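Local coordinates for protein probable 2-oxoacid ferredoxin oxidoreductase, alpha chain (Thermoplasma acidophilum, PDB 3JU3) that probably converts 2-oxoacids such as 2-oxoglutarate and CoA to acyl-CoA and carbon dioxide, passing the electrons to ferredoxin, at residues 30-33 with 34-38; 107-110 with 111-115; 80-83 with 84-88; 55-58 with 59-63. One frame throughout, in Å; residues are numbered along the deposited sequence. Where two conformers were deposited one is given.

How the contacts relate
All four contacts are short helical stretches, with side chains three or four residues apart, in a fragment that corresponds to core domain II of the oxidoreductase. Each is partly buried, with a polar side at the surface. Contacts 1 and 2 lie on helices 25-37 and 105-117, which pack together, and the salt bridge Glu38-Lys113 joins the two contacts. Their apolar side chains turn to their own fold. Contacts 3 and 4, about 30 Å apart between centres, turn theirs to the second subunit, which contact 2 meets at Ile115. Chemistry differs with place. Contact 1 holds an ion pair and a water. Contacts 2 and 3 fold a hydroxyl back onto a carbonyl. Contact 4 is mostly apolar.

Contact 1: 30-33 with 34-38; sequences DVIE and DLKEE
Helix 25-37 is the helix of the beta-alpha-beta unit that joins strands 16-21 and 42-47, and on its outer side Glu33 pairs with Lys36 in a salt bridge one turn along. NZ of Lys36 lies 2.8 Å from OE2 of Glu33 and uses the syn lone pair of that oxygen. A weak second bond runs from NZ to OE1 of Glu33 at 3.3 Å. The two side chains lie side by side and point the same way. Glu33 bends at CB-CG (chi2 -48°), which turns its carboxylate toward the extended lysine. It was deposited in two conformers, so the bridge is certain for one only. Another side of the helix faces the fold. CG1 of Val31 meets CD1 of Leu35 at 4.0 Å, and both residues pack on Phe18 of strand 16-21, while Ile32 reaches Leu44 of strand 42-47. Val31 also touches Ile108 of helix 105-117. Asp30 O takes the N-H of Asp34 at 3.0 Å in an almost straight bond (173°). A water donates to the same Asp30 O at 3.0 Å and to OD1 of Asp34 at 2.7 Å, tying carboxylate to backbone.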
ATOM      1  N   ASP A  30      14.849  -0.320 -15.628  1.00 21.77           N
ATOM      2  CA  ASP A  30      14.390  -0.677 -16.969  1.00 21.63           C
ATOM      3  C   ASP A  30      14.055   0.525 -17.866  1.00 20.63           C
ATOM      4  O   ASP A  30      14.292   0.457 -19.073  1.00 19.24           O
ATOM      5  CB  ASP A  30      13.148  -1.572 -16.901  1.00 21.81           C
ATOM      6  CG  ASP A  30      13.419  -2.909 -16.251  1.00 25.16           C
ATOM      7  OD1 ASP A  30      14.596  -3.338 -16.141  1.00 28.28           O
ATOM      8  OD2 ASP A  30      12.426  -3.533 -15.832  1.00 26.89           O
ATOM      9  N   VAL A  31      13.468   1.591 -17.306  1.00 19.69           N
ATOM     10  CA  VAL A  31      13.157   2.776 -18.104  1.00 20.63           C
ATOM     11  C   VAL A  31      14.454   3.416 -18.596  1.00 21.35           C
ATOM     12  O   VAL A  31      14.517   3.932 -19.742  1.00 21.56           O
ATOM     13  CB  VAL A  31      12.305   3.805 -17.339  1.00 20.56           C
ATOM     14  CG1 VAL A  31      12.091   5.086 -18.188  1.00 19.90           C
ATOM     15  CG2 VAL A  31      10.974   3.212 -17.012  1.00 20.16           C
ATOM     16  N   ILE A  32      15.464   3.396 -17.732  1.00 21.38           N
ATOM     17  CA  ILE A  32      16.835   3.788 -18.099  1.00 21.84           C
ATOM     18  C   ILE A  32      17.328   3.029 -19.347  1.00 22.42           C
ATOM     19  O   ILE A  32      17.882   3.654 -20.288  1.00 22.67           O
ATOM     20  CB  ILE A  32      17.795   3.712 -16.889  1.00 21.32           C
ATOM     21  CG1 ILE A  32      17.432   4.857 -15.922  1.00 19.90           C
ATOM     22  CG2 ILE A  32      19.302   3.783 -17.319  1.00 20.41           C
ATOM     23  CD1 ILE A  32      18.068   4.809 -14.610  1.00 22.05           C
ATOM     24  N   GLU A  33      17.132   1.710 -19.381  0.50 22.55           N
ATOM     25  CA  GLU A  33      17.624   0.920 -20.518  0.50 22.25           C
ATOM     26  C   GLU A  33      16.853   1.231 -21.795  0.50 22.67           C
ATOM     27  O   GLU A  33      17.458   1.386 -22.850  0.50 21.60           O
ATOM     28  CB  GLU A  33      17.637  -0.589 -20.230  0.50 22.52           C
ATOM     29  CG  GLU A  33      18.627  -1.033 -19.147  0.50 21.31           C
ATOM     30  CD  GLU A  33      20.044  -0.461 -19.322  0.50 21.43           C
ATOM     31  OE1 GLU A  33      20.850  -1.050 -20.083  0.50 23.15           O
ATOM     32  OE2 GLU A  33      20.361   0.565 -18.682  0.50 17.42           O
ATOM     33  N   ASP A  34      15.525   1.344 -21.685  1.00 23.12           N
ATOM     34  CA  ASP A  34      14.675   1.772 -22.805  1.00 23.80           C
ATOM     35  C   ASP A  34      15.063   3.159 -23.372  1.00 23.52           C
ATOM     36  O   ASP A  34      15.073   3.365 -24.593  1.00 23.57           O
ATOM     37  CB  ASP A  34      13.208   1.774 -22.376  1.00 23.68           C
ATOM     38  CG  ASP A  34      12.746   0.427 -21.900  1.00 26.14           C
ATOM     39  OD1 ASP A  34      13.164  -0.602 -22.469  1.00 27.70           O
ATOM     40  OD2 ASP A  34      11.940   0.386 -20.953  1.00 30.98           O
ATOM     41  N   LEU A  35      15.374   4.106 -22.491  1.00 22.51           N
ATOM     42  CA  LEU A  35      15.802   5.447 -22.927  1.00 21.36           C
ATOM     43  C   LEU A  35      17.078   5.433 -23.804  1.00 21.39           C
ATOM     44  O   LEU A  35      17.174   6.169 -24.784  1.00 20.26           O
ATOM     45  CB  LEU A  35      15.943   6.389 -21.704  1.00 19.80           C
ATOM     46  CG  LEU A  35      14.628   6.904 -21.097  1.00 19.19           C
ATOM     47  CD1 LEU A  35      14.936   7.524 -19.718  1.00 15.65           C
ATOM     48  CD2 LEU A  35      13.912   7.920 -22.018  1.00 18.44           C
ATOM     49  N   LYS A  36      18.051   4.597 -23.439  1.00 22.11           N
ATOM     50  CA  LYS A  36      19.290   4.455 -24.200  1.00 23.03           C
ATOM     51  C   LYS A  36      18.984   4.161 -25.670  1.00 23.47           C
ATOM     52  O   LYS A  36      19.677   4.651 -26.572  1.00 21.97           O
ATOM     53  CB  LYS A  36      20.127   3.307 -23.608  1.00 23.80           C
ATOM     54  CG  LYS A  36      20.960   3.704 -22.443  1.00 24.09           C
ATOM     55  CD  LYS A  36      21.574   2.494 -21.780  1.00 28.82           C
ATOM     56  CE  LYS A  36      22.024   2.839 -20.355  1.00 31.30           C
ATOM     57  NZ  LYS A  36      22.726   1.670 -19.734  1.00 34.55           N
ATOM     58  N   GLU A  37      17.927   3.376 -25.893  1.00 24.02           N
ATOM     59  CA  GLU A  37      17.525   2.957 -27.236  1.00 24.83           C
ATOM     60  C   GLU A  37      17.153   4.143 -28.107  1.00 24.39           C
ATOM     61  O   GLU A  37      17.291   4.073 -29.310  1.00 24.27           O
ATOM     62  CB  GLU A  37      16.380   1.937 -27.185  1.00 25.07           C
ATOM     63  CG  GLU A  37      16.858   0.574 -26.708  1.00 28.12           C
ATOM     64  CD  GLU A  37      15.776  -0.510 -26.656  1.00 33.00           C
ATOM     65  OE1 GLU A  37      14.727  -0.413 -27.346  1.00 34.90           O
ATOM     66  OE2 GLU A  37      16.012  -1.502 -25.944  1.00 33.48           O
ATOM     67  N   GLU A  38      16.672   5.211 -27.479  1.00 23.61           N
ATOM     68  CA  GLU A  38      16.305   6.434 -28.164  1.00 23.68           C
ATOM     69  C   GLU A  38      17.388   7.485 -28.042  1.00 22.08           C
ATOM     70  O   GLU A  38      17.153   8.658 -28.386  1.00 21.55           O
ATOM     71  CB  GLU A  38      15.032   7.029 -27.557  1.00 24.81           C
ATOM     72  CG  GLU A  38      13.790   6.372 -27.968  1.00 27.93           C
ATOM     73  CD  GLU A  38      12.616   7.019 -27.312  1.00 31.36           C
ATOM     74  OE1 GLU A  38      12.113   8.033 -27.858  1.00 34.09           O
ATOM     75  OE2 GLU A  38      12.206   6.521 -26.249  1.00 31.51           O
TER
HETATM   76  O   HOH W   1      14.041  -2.152 -20.487  1.00 35.36           O

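Contact 2: 107-110 with 111-115; sequences EILK and SAKEI
Ser111 puts two donors on the carbonyl oxygen of Glu107, one turn earlier in helix 105-117. Its backbone N reaches Glu107 O at 3.0 Å, and its OG donates to the same Glu107 O at 2.9 Å. The two come from opposite faces of the carbonyl plane, with OG tilted 30° from it. The serine can do this because OG stands beside its own backbone N and opposite its carbonyl carbon (chi1 -49°), which turns the hydroxyl back along the helix. An alanine here would lack the OG, and Glu107 O would probably keep the backbone N-H as its one donor from this turn. The carboxylate of Glu107 is satisfied separately: OE1 takes a salt bridge from Arg101 and the N-H of Thr104. The other carbonyls of the turn have regular backbone partners. Ala112 N binds Ile108 O, Lys113 N binds Leu109 O and Glu114 N binds Lys110 O, all at 2.9 to 3.0 Å. Lys113 bends at chi3 (-86°), and its CE passes across Leu109, 3.9 Å from CG of that leucine. Its NZ then ends in a salt bridge with OE2 of Glu38. Leu109 itself packs on Asp34 and Leu35 of helix 25-37. Ile115 touches Leu67 of the second subunit. This is an amphipathic helix packed on a neighbouring helix, with a serine hydroxyl bonded to the carbonyl four residues back.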
ATOM      1  N   GLU A 107       4.367   3.794 -19.350  1.00 16.16           N
ATOM      2  CA  GLU A 107       3.786   5.037 -18.839  1.00 14.77           C
ATOM      3  C   GLU A 107       4.833   5.928 -18.212  1.00 13.77           C
ATOM      4  O   GLU A 107       4.790   7.151 -18.372  1.00 12.97           O
ATOM      5  CB  GLU A 107       2.661   4.766 -17.843  1.00 15.42           C
ATOM      6  CG  GLU A 107       1.341   4.391 -18.501  1.00 15.15           C
ATOM      7  CD  GLU A 107       0.299   3.920 -17.505  1.00 16.83           C
ATOM      8  OE1 GLU A 107       0.614   3.850 -16.293  1.00 17.52           O
ATOM      9  OE2 GLU A 107      -0.836   3.622 -17.936  1.00 16.17           O
ATOM     10  N   ILE A 108       5.775   5.313 -17.502  1.00 12.16           N
ATOM     11  CA  ILE A 108       6.855   6.047 -16.879  1.00 11.77           C
ATOM     12  C   ILE A 108       7.730   6.659 -17.985  1.00 11.67           C
ATOM     13  O   ILE A 108       8.078   7.846 -17.935  1.00 11.85           O
ATOM     14  CB  ILE A 108       7.732   5.144 -15.930  1.00 11.38           C
ATOM     15  CG1 ILE A 108       6.915   4.645 -14.733  1.00 12.12           C
ATOM     16  CG2 ILE A 108       8.988   5.914 -15.440  1.00 11.13           C
ATOM     17  CD1 ILE A 108       7.681   3.678 -13.849  1.00 14.65           C
ATOM     18  N   LEU A 109       8.075   5.832 -18.972  1.00 11.10           N
ATOM     19  CA  LEU A 109       8.859   6.270 -20.136  1.00 10.91           C
ATOM     20  C   LEU A 109       8.177   7.492 -20.773  1.00 10.86           C
ATOM     21  O   LEU A 109       8.816   8.544 -20.990  1.00 10.78           O
ATOM     22  CB  LEU A 109       9.001   5.109 -21.131  1.00 10.28           C
ATOM     23  CG  LEU A 109       9.869   5.208 -22.380  1.00 10.80           C
ATOM     24  CD1 LEU A 109      11.232   5.709 -22.001  1.00  8.00           C
ATOM     25  CD2 LEU A 109      10.007   3.833 -23.024  1.00 11.56           C
ATOM     26  N   LYS A 110       6.876   7.360 -20.994  1.00 10.83           N
ATOM     27  CA  LYS A 110       6.069   8.415 -21.580  1.00 12.16           C
ATOM     28  C   LYS A 110       6.195   9.720 -20.810  1.00 13.02           C
ATOM     29  O   LYS A 110       6.510  10.751 -21.422  1.00 13.82           O
ATOM     30  CB  LYS A 110       4.590   8.004 -21.691  1.00 12.06           C
ATOM     31  CG  LYS A 110       3.802   8.821 -22.717  1.00 12.63           C
ATOM     32  CD  LYS A 110       2.427   8.258 -22.938  1.00 12.94           C
ATOM     33  CE  LYS A 110       1.587   9.254 -23.702  1.00 15.07           C
ATOM     34  NZ  LYS A 110       1.215  10.389 -22.810  1.00 18.82           N
ATOM     35  N   SER A 111       5.943   9.675 -19.489  1.00 13.00           N
ATOM     36  CA  SER A 111       5.971  10.876 -18.644  1.00 13.37           C
ATOM     37  C   SER A 111       7.334  11.502 -18.620  1.00 12.24           C
ATOM     38  O   SER A 111       7.465  12.737 -18.589  1.00 11.94           O
ATOM     39  CB  SER A 111       5.623  10.563 -17.191  1.00 13.20           C
ATOM     40  OG  SER A 111       4.460   9.789 -17.094  1.00 15.00           O
ATOM     41  N   ALA A 112       8.336  10.633 -18.539  1.00 12.05           N
ATOM     42  CA  ALA A 112       9.741  11.019 -18.511  1.00 12.23           C
ATOM     43  C   ALA A 112      10.149  11.859 -19.749  1.00 13.04           C
ATOM     44  O   ALA A 112      10.798  12.914 -19.635  1.00 12.66           O
ATOM     45  CB  ALA A 112      10.638   9.767 -18.373  1.00 11.84           C
ATOM     46  N   LYS A 113       9.744  11.389 -20.922  1.00 14.23           N
ATOM     47  CA  LYS A 113       9.998  12.116 -22.176  1.00 14.80           C
ATOM     48  C   LYS A 113       9.226  13.441 -22.226  1.00 15.24           C
ATOM     49  O   LYS A 113       9.802  14.475 -22.599  1.00 15.32           O
ATOM     50  CB  LYS A 113       9.731  11.221 -23.380  1.00 13.98           C
ATOM     51  CG  LYS A 113      10.782  10.148 -23.505  1.00 14.53           C
ATOM     52  CD  LYS A 113      10.713   9.414 -24.829  1.00 16.62           C
ATOM     53  CE  LYS A 113       9.718   8.285 -24.759  1.00 17.95           C
ATOM     54  NZ  LYS A 113       9.564   7.553 -26.054  1.00 19.06           N
ATOM     55  N   GLU A 114       7.952  13.406 -21.835  0.50 15.02           N
ATOM     56  CA  GLU A 114       7.158  14.617 -21.692  0.50 15.47           C
ATOM     57  C   GLU A 114       7.878  15.655 -20.834  0.50 16.11           C
ATOM     58  O   GLU A 114       7.895  16.834 -21.179  0.50 15.40           O
ATOM     59  CB  GLU A 114       5.782  14.315 -21.092  0.50 15.50           C
ATOM     60  CG  GLU A 114       4.837  15.512 -21.090  0.50 14.78           C
ATOM     61  CD  GLU A 114       3.507  15.223 -20.405  0.50 14.22           C
ATOM     62  OE1 GLU A 114       3.523  14.648 -19.294  0.50 12.20           O
ATOM     63  OE2 GLU A 114       2.447  15.580 -20.981  0.50 13.46           O
ATOM     64  N   ILE A 115       8.487  15.208 -19.733  1.00 16.54           N
ATOM     65  CA  ILE A 115       9.112  16.111 -18.790  1.00 19.24           C
ATOM     66  C   ILE A 115      10.404  16.678 -19.406  1.00 22.20           C
ATOM     67  O   ILE A 115      10.720  17.872 -19.272  1.00 21.57           O
ATOM     68  CB  ILE A 115       9.420  15.374 -17.410  1.00 19.03           C
ATOM     69  CG1 ILE A 115       8.120  15.230 -16.582  1.00 20.28           C
ATOM     70  CG2 ILE A 115      10.489  16.111 -16.627  1.00 18.54           C
ATOM     71  CD1 ILE A 115       8.178  14.224 -15.404  1.00 15.73           C
TER

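Contact 3: 80-83 with 84-88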
ATOM      1  N   ALA A  80      10.798  13.711  -2.631  1.00 15.01           N
ATOM      2  CA  ALA A  80      11.004  15.146  -2.800  1.00 14.71           C
ATOM      3  C   ALA A  80      10.837  15.892  -1.491  1.00 14.09           C
ATOM      4  O   ALA A  80      11.529  16.883  -1.241  1.00 14.24           O
ATOM      5  CB  ALA A  80      10.037  15.756  -3.874  1.00 15.48           C
ATOM      6  N   GLN A  81       9.878  15.462  -0.677  1.00 13.70           N
ATOM      7  CA  GLN A  81       9.604  16.179   0.551  1.00 13.80           C
ATOM      8  C   GLN A  81      10.831  16.168   1.458  1.00 12.34           C
ATOM      9  O   GLN A  81      11.286  17.228   1.930  1.00 12.69           O
ATOM     10  CB  GLN A  81       8.369  15.636   1.269  1.00 14.65           C
ATOM     11  CG  GLN A  81       7.137  16.529   1.104  1.00 19.35           C
ATOM     12  CD  GLN A  81       5.875  15.866   1.644  1.00 24.65           C
ATOM     13  OE1 GLN A  81       5.433  14.846   1.109  1.00 27.16           O
ATOM     14  NE2 GLN A  81       5.289  16.446   2.697  1.00 26.04           N
HETATM   15  N   MSE A  82      11.388  15.002   1.680  1.00  9.93           N
HETATM   16  CA  MSE A  82      12.498  14.929   2.626  1.00  9.95           C
HETATM   17  C   MSE A  82      13.793  15.512   2.038  1.00  8.43           C
HETATM   18  O   MSE A  82      14.608  16.029   2.774  1.00  9.03           O
HETATM   19  CB  MSE A  82      12.654  13.509   3.179  1.00 11.05           C
HETATM   20  CG  MSE A  82      13.675  12.674   2.503  1.00 14.40           C
HETATM   21 SE   MSE A  82      13.642  10.841   3.163  0.75 20.38          SE
HETATM   22  CE  MSE A  82      13.075  10.010   1.504  1.00 17.39           C
ATOM     23  N   ILE A  83      13.956  15.440   0.717  1.00  6.99           N
ATOM     24  CA  ILE A  83      15.107  16.013   0.016  1.00  6.84           C
ATOM     25  C   ILE A  83      15.087  17.528   0.176  1.00  7.96           C
ATOM     26  O   ILE A  83      16.131  18.138   0.437  1.00  9.18           O
ATOM     27  CB  ILE A  83      15.115  15.624  -1.471  1.00  6.26           C
ATOM     28  CG1 ILE A  83      15.400  14.123  -1.614  1.00  7.88           C
ATOM     29  CG2 ILE A  83      16.155  16.456  -2.299  1.00  6.25           C
ATOM     30  CD1 ILE A  83      15.292  13.589  -3.045  1.00  6.73           C
ATOM     31  N   LYS A  84      13.913  18.123  -0.001  1.00  7.34           N
ATOM     32  CA  LYS A  84      13.733  19.543   0.205  1.00  9.54           C
ATOM     33  C   LYS A  84      14.040  19.943   1.640  1.00  9.37           C
ATOM     34  O   LYS A  84      14.686  20.972   1.860  1.00  9.47           O
ATOM     35  CB  LYS A  84      12.307  19.998  -0.164  1.00  8.71           C
ATOM     36  CG  LYS A  84      12.133  21.508  -0.012  1.00 11.64           C
ATOM     37  CD  LYS A  84      10.893  22.008  -0.723  1.00 16.44           C
ATOM     38  CE  LYS A  84       9.676  22.017   0.184  1.00 16.94           C
ATOM     39  NZ  LYS A  84       8.471  22.466  -0.567  1.00 17.60           N
ATOM     40  N   LEU A  85      13.562  19.131   2.590  1.00 10.47           N
ATOM     41  CA  LEU A  85      13.730  19.398   4.014  1.00 10.28           C
ATOM     42  C   LEU A  85      15.218  19.483   4.301  1.00 10.72           C
ATOM     43  O   LEU A  85      15.686  20.462   4.882  1.00  9.66           O
ATOM     44  CB  LEU A  85      13.116  18.277   4.868  1.00 11.00           C
ATOM     45  CG  LEU A  85      13.473  18.336   6.362  1.00 10.12           C
ATOM     46  CD1 LEU A  85      12.777  19.542   7.004  1.00 10.57           C
ATOM     47  CD2 LEU A  85      13.139  17.038   7.128  1.00  9.30           C
ATOM     48  N   TYR A  86      15.956  18.451   3.885  1.00 10.38           N
ATOM     49  CA  TYR A  86      17.359  18.375   4.226  1.00 11.03           C
ATOM     50  C   TYR A  86      18.309  19.232   3.418  1.00 12.19           C
ATOM     51  O   TYR A  86      19.276  19.741   3.984  1.00 13.34           O
ATOM     52  CB  TYR A  86      17.868  16.946   4.257  1.00  9.81           C
ATOM     53  CG  TYR A  86      17.322  16.119   5.360  1.00  7.48           C
ATOM     54  CD1 TYR A  86      17.734  16.315   6.682  1.00  5.51           C
ATOM     55  CD2 TYR A  86      16.404  15.114   5.098  1.00  6.28           C
ATOM     56  CE1 TYR A  86      17.249  15.498   7.715  1.00  4.36           C
ATOM     57  CE2 TYR A  86      15.899  14.281   6.137  1.00  6.56           C
ATOM     58  CZ  TYR A  86      16.322  14.498   7.440  1.00  5.21           C
ATOM     59  OH  TYR A  86      15.831  13.707   8.460  1.00  4.07           O
ATOM     60  N   THR A  87      18.066  19.373   2.111  1.00 12.71           N
ATOM     61  CA  THR A  87      19.026  19.997   1.195  1.00 12.12           C
ATOM     62  C   THR A  87      18.581  21.329   0.632  1.00 13.44           C
ATOM     63  O   THR A  87      19.395  22.052   0.060  1.00 13.27           O
ATOM     64  CB  THR A  87      19.263  19.135  -0.054  1.00 12.90           C
ATOM     65  OG1 THR A  87      18.059  19.131  -0.839  1.00 11.01           O
ATOM     66  CG2 THR A  87      19.700  17.711   0.323  1.00 11.02           C
ATOM     67  N   GLY A  88      17.293  21.638   0.750  1.00 13.49           N
ATOM     68  CA  GLY A  88      16.763  22.854   0.195  1.00 14.06           C
ATOM     69  C   GLY A  88      16.473  22.802  -1.290  1.00 14.56           C
ATOM     70  O   GLY A  88      15.959  23.769  -1.835  1.00 15.21           O
TER
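Thr87 and Ile83 lie side by side and point the same way, one turn apart in helix 79-87. CG2 of Ile83 sits 3.6 Å from OG1 of Thr87. The hydroxyl turns back along the helix because OG1 stands between the threonine's own backbone N and carbonyl carbon (chi1 68°). It donates to Ile83 O from above the carbonyl plane, 43° out of it. The OG1 to Ile83 O distance of 2.5 Å is very short and its exact value is doubtful. Thr87 N reaches the same Ile83 O at 2.8 Å from the other face. This is the C-terminal turn of the helix, where Gly88 leaves helical angles with positive phi, and OG1 also takes the N-H of Ile89. A valine in place of Thr87 would lack the hydroxyl and would probably leave the Ile89 N-H without this mate. The ring of Tyr86 lies obliquely beside Met82 O, with CD2 of the tyrosine 3.1 Å from it. CB of Met82, a selenomethionine, meets CE2 of Tyr86 at 4.5 Å. CD2 of Leu85 stands 4.0 Å above the plane of the Tyr86 ring, toward its rim. Tyr86 stacks with Phe53 of the second subunit.

Contact 4: 55-58 with 59-63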
ATOM      1  N   THR A  55      23.388  -2.845  13.248  1.00 18.68           N
ATOM      2  CA  THR A  55      23.508  -4.240  13.691  1.00 18.41           C
ATOM      3  C   THR A  55      23.740  -4.351  15.198  1.00 19.18           C
ATOM      4  O   THR A  55      22.965  -5.004  15.894  1.00 18.54           O
ATOM      5  CB  THR A  55      24.637  -4.972  12.923  1.00 19.37           C
ATOM      6  OG1 THR A  55      24.305  -4.995  11.530  1.00 17.37           O
ATOM      7  CG2 THR A  55      24.840  -6.408  13.435  1.00 19.13           C
ATOM      8  N   GLU A  56      24.788  -3.701  15.697  1.00 20.13           N
ATOM      9  CA  GLU A  56      25.160  -3.824  17.115  1.00 21.21           C
ATOM     10  C   GLU A  56      24.053  -3.324  18.062  1.00 20.90           C
ATOM     11  O   GLU A  56      23.732  -3.973  19.041  1.00 19.63           O
ATOM     12  CB  GLU A  56      26.481  -3.083  17.393  1.00 22.05           C
ATOM     13  CG  GLU A  56      26.954  -3.245  18.840  1.00 25.00           C
ATOM     14  CD  GLU A  56      28.333  -2.645  19.098  1.00 29.54           C
ATOM     15  OE1 GLU A  56      28.698  -1.645  18.440  1.00 31.18           O
ATOM     16  OE2 GLU A  56      29.045  -3.182  19.981  1.00 32.07           O
ATOM     17  N   PHE A  57      23.476  -2.173  17.745  1.00 20.61           N
ATOM     18  CA  PHE A  57      22.433  -1.564  18.560  1.00 21.07           C
ATOM     19  C   PHE A  57      21.199  -2.456  18.640  1.00 21.36           C
ATOM     20  O   PHE A  57      20.633  -2.651  19.724  1.00 20.26           O
ATOM     21  CB  PHE A  57      22.055  -0.163  18.028  1.00 21.15           C
ATOM     22  CG  PHE A  57      20.982   0.538  18.851  1.00 23.42           C
ATOM     23  CD1 PHE A  57      21.322   1.430  19.875  1.00 26.92           C
ATOM     24  CD2 PHE A  57      19.638   0.322  18.585  1.00 22.87           C
ATOM     25  CE1 PHE A  57      20.304   2.075  20.652  1.00 28.30           C
ATOM     26  CE2 PHE A  57      18.630   0.936  19.344  1.00 23.82           C
ATOM     27  CZ  PHE A  57      18.943   1.808  20.366  1.00 25.18           C
ATOM     28  N   VAL A  58      20.771  -2.969  17.491  1.00 21.16           N
ATOM     29  CA  VAL A  58      19.579  -3.803  17.435  1.00 21.06           C
ATOM     30  C   VAL A  58      19.878  -5.103  18.147  1.00 21.82           C
ATOM     31  O   VAL A  58      19.081  -5.579  18.964  1.00 21.82           O
ATOM     32  CB  VAL A  58      19.108  -4.031  16.014  1.00 20.72           C
ATOM     33  CG1 VAL A  58      17.968  -5.063  15.974  1.00 20.51           C
ATOM     34  CG2 VAL A  58      18.644  -2.683  15.422  1.00 19.64           C
ATOM     35  N   LYS A  59      21.044  -5.660  17.855  1.00 22.17           N
ATOM     36  CA  LYS A  59      21.438  -6.908  18.490  1.00 23.24           C
ATOM     37  C   LYS A  59      21.407  -6.786  20.024  1.00 22.78           C
ATOM     38  O   LYS A  59      20.858  -7.659  20.680  1.00 22.74           O
ATOM     39  CB  LYS A  59      22.810  -7.394  17.968  1.00 23.13           C
ATOM     40  CG  LYS A  59      23.041  -8.897  18.019  1.00 25.53           C
ATOM     41  CD  LYS A  59      24.343  -9.280  17.328  1.00 27.08           C
ATOM     42  CE  LYS A  59      24.781 -10.663  17.750  1.00 31.49           C
ATOM     43  NZ  LYS A  59      25.939 -11.087  16.905  1.00 33.22           N
ATOM     44  N   ASN A  60      21.975  -5.723  20.584  0.50 22.82           N
ATOM     45  CA  ASN A  60      22.019  -5.585  22.055  0.50 23.10           C
ATOM     46  C   ASN A  60      20.676  -5.211  22.719  0.50 22.27           C
ATOM     47  O   ASN A  60      20.469  -5.482  23.894  0.50 22.15           O
ATOM     48  CB  ASN A  60      23.131  -4.618  22.481  0.50 23.64           C
ATOM     49  CG  ASN A  60      24.492  -4.999  21.915  0.50 25.01           C
ATOM     50  OD1 ASN A  60      24.773  -6.176  21.657  0.50 27.15           O
ATOM     51  ND2 ASN A  60      25.350  -4.000  21.723  0.50 25.58           N
ATOM     52  N   VAL A  61      19.759  -4.600  21.973  1.00 21.52           N
ATOM     53  CA  VAL A  61      18.395  -4.415  22.471  1.00 20.89           C
ATOM     54  C   VAL A  61      17.623  -5.733  22.480  1.00 20.00           C
ATOM     55  O   VAL A  61      17.006  -6.079  23.464  1.00 19.22           O
ATOM     56  CB  VAL A  61      17.608  -3.324  21.698  1.00 20.93           C
ATOM     57  CG1 VAL A  61      16.110  -3.372  22.076  1.00 21.95           C
ATOM     58  CG2 VAL A  61      18.207  -1.958  21.961  1.00 20.03           C
ATOM     59  N   LEU A  62      17.686  -6.486  21.397  1.00 19.79           N
ATOM     60  CA  LEU A  62      16.806  -7.642  21.270  1.00 20.02           C
ATOM     61  C   LEU A  62      17.357  -8.832  22.049  1.00 21.35           C
ATOM     62  O   LEU A  62      16.591  -9.690  22.545  1.00 21.48           O
ATOM     63  CB  LEU A  62      16.584  -7.997  19.801  1.00 21.78           C
ATOM     64  CG  LEU A  62      15.813  -6.973  18.951  1.00 21.71           C
ATOM     65  CD1 LEU A  62      15.565  -7.543  17.594  1.00 23.75           C
ATOM     66  CD2 LEU A  62      14.490  -6.533  19.584  1.00 23.17           C
ATOM     67  N   SER A  63      18.678  -8.844  22.228  1.00 21.01           N
ATOM     68  CA  SER A  63      19.342  -9.969  22.867  1.00 21.59           C
ATOM     69  C   SER A  63      18.924 -10.119  24.342  1.00 22.07           C
ATOM     70  O   SER A  63      18.953 -11.230  24.894  1.00 22.15           O
ATOM     71  CB  SER A  63      20.860  -9.796  22.755  1.00 21.51           C
ATOM     72  OG  SER A  63      21.313  -8.829  23.700  1.00 22.38           O
TER
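Leu62 packs back along Val58, one turn earlier in helix 55-62. From the backbone, its CB passes 3.6 Å from Val58 O. CG lies beside the leucine's own backbone N (chi1 -66°), which directs the side chain back toward Val58, and CG also lies 3.6 Å from Val58 O. The branch CD1 then meets CG1 of Val58 at 3.8 Å, with the two side chains alongside each other. Leu62 N binds Val58 O at 2.9 Å. The centre of this contact lies about 28 Å from the centre of its own chain, and helix 55-62 covers another copy of the protein: Val58 and Leu62 both pack on Leu45 of the second subunit. Helix 79-87 of the second subunit also touches it, through Tyr86 on Thr55. This is consistent with a helix exchanged between subunits. On another side of the turn, Phe57 and Val61 run alongside each other. CG2 of Val61 lies over one face of the phenylalanine ring, 3.9 Å from CE2 of Phe57. Asn60, given in one of two conformers, crosses Glu56 with ND2 3.4 Å from CG of that residue. Its amide plane is turned 65° from the carboxylate.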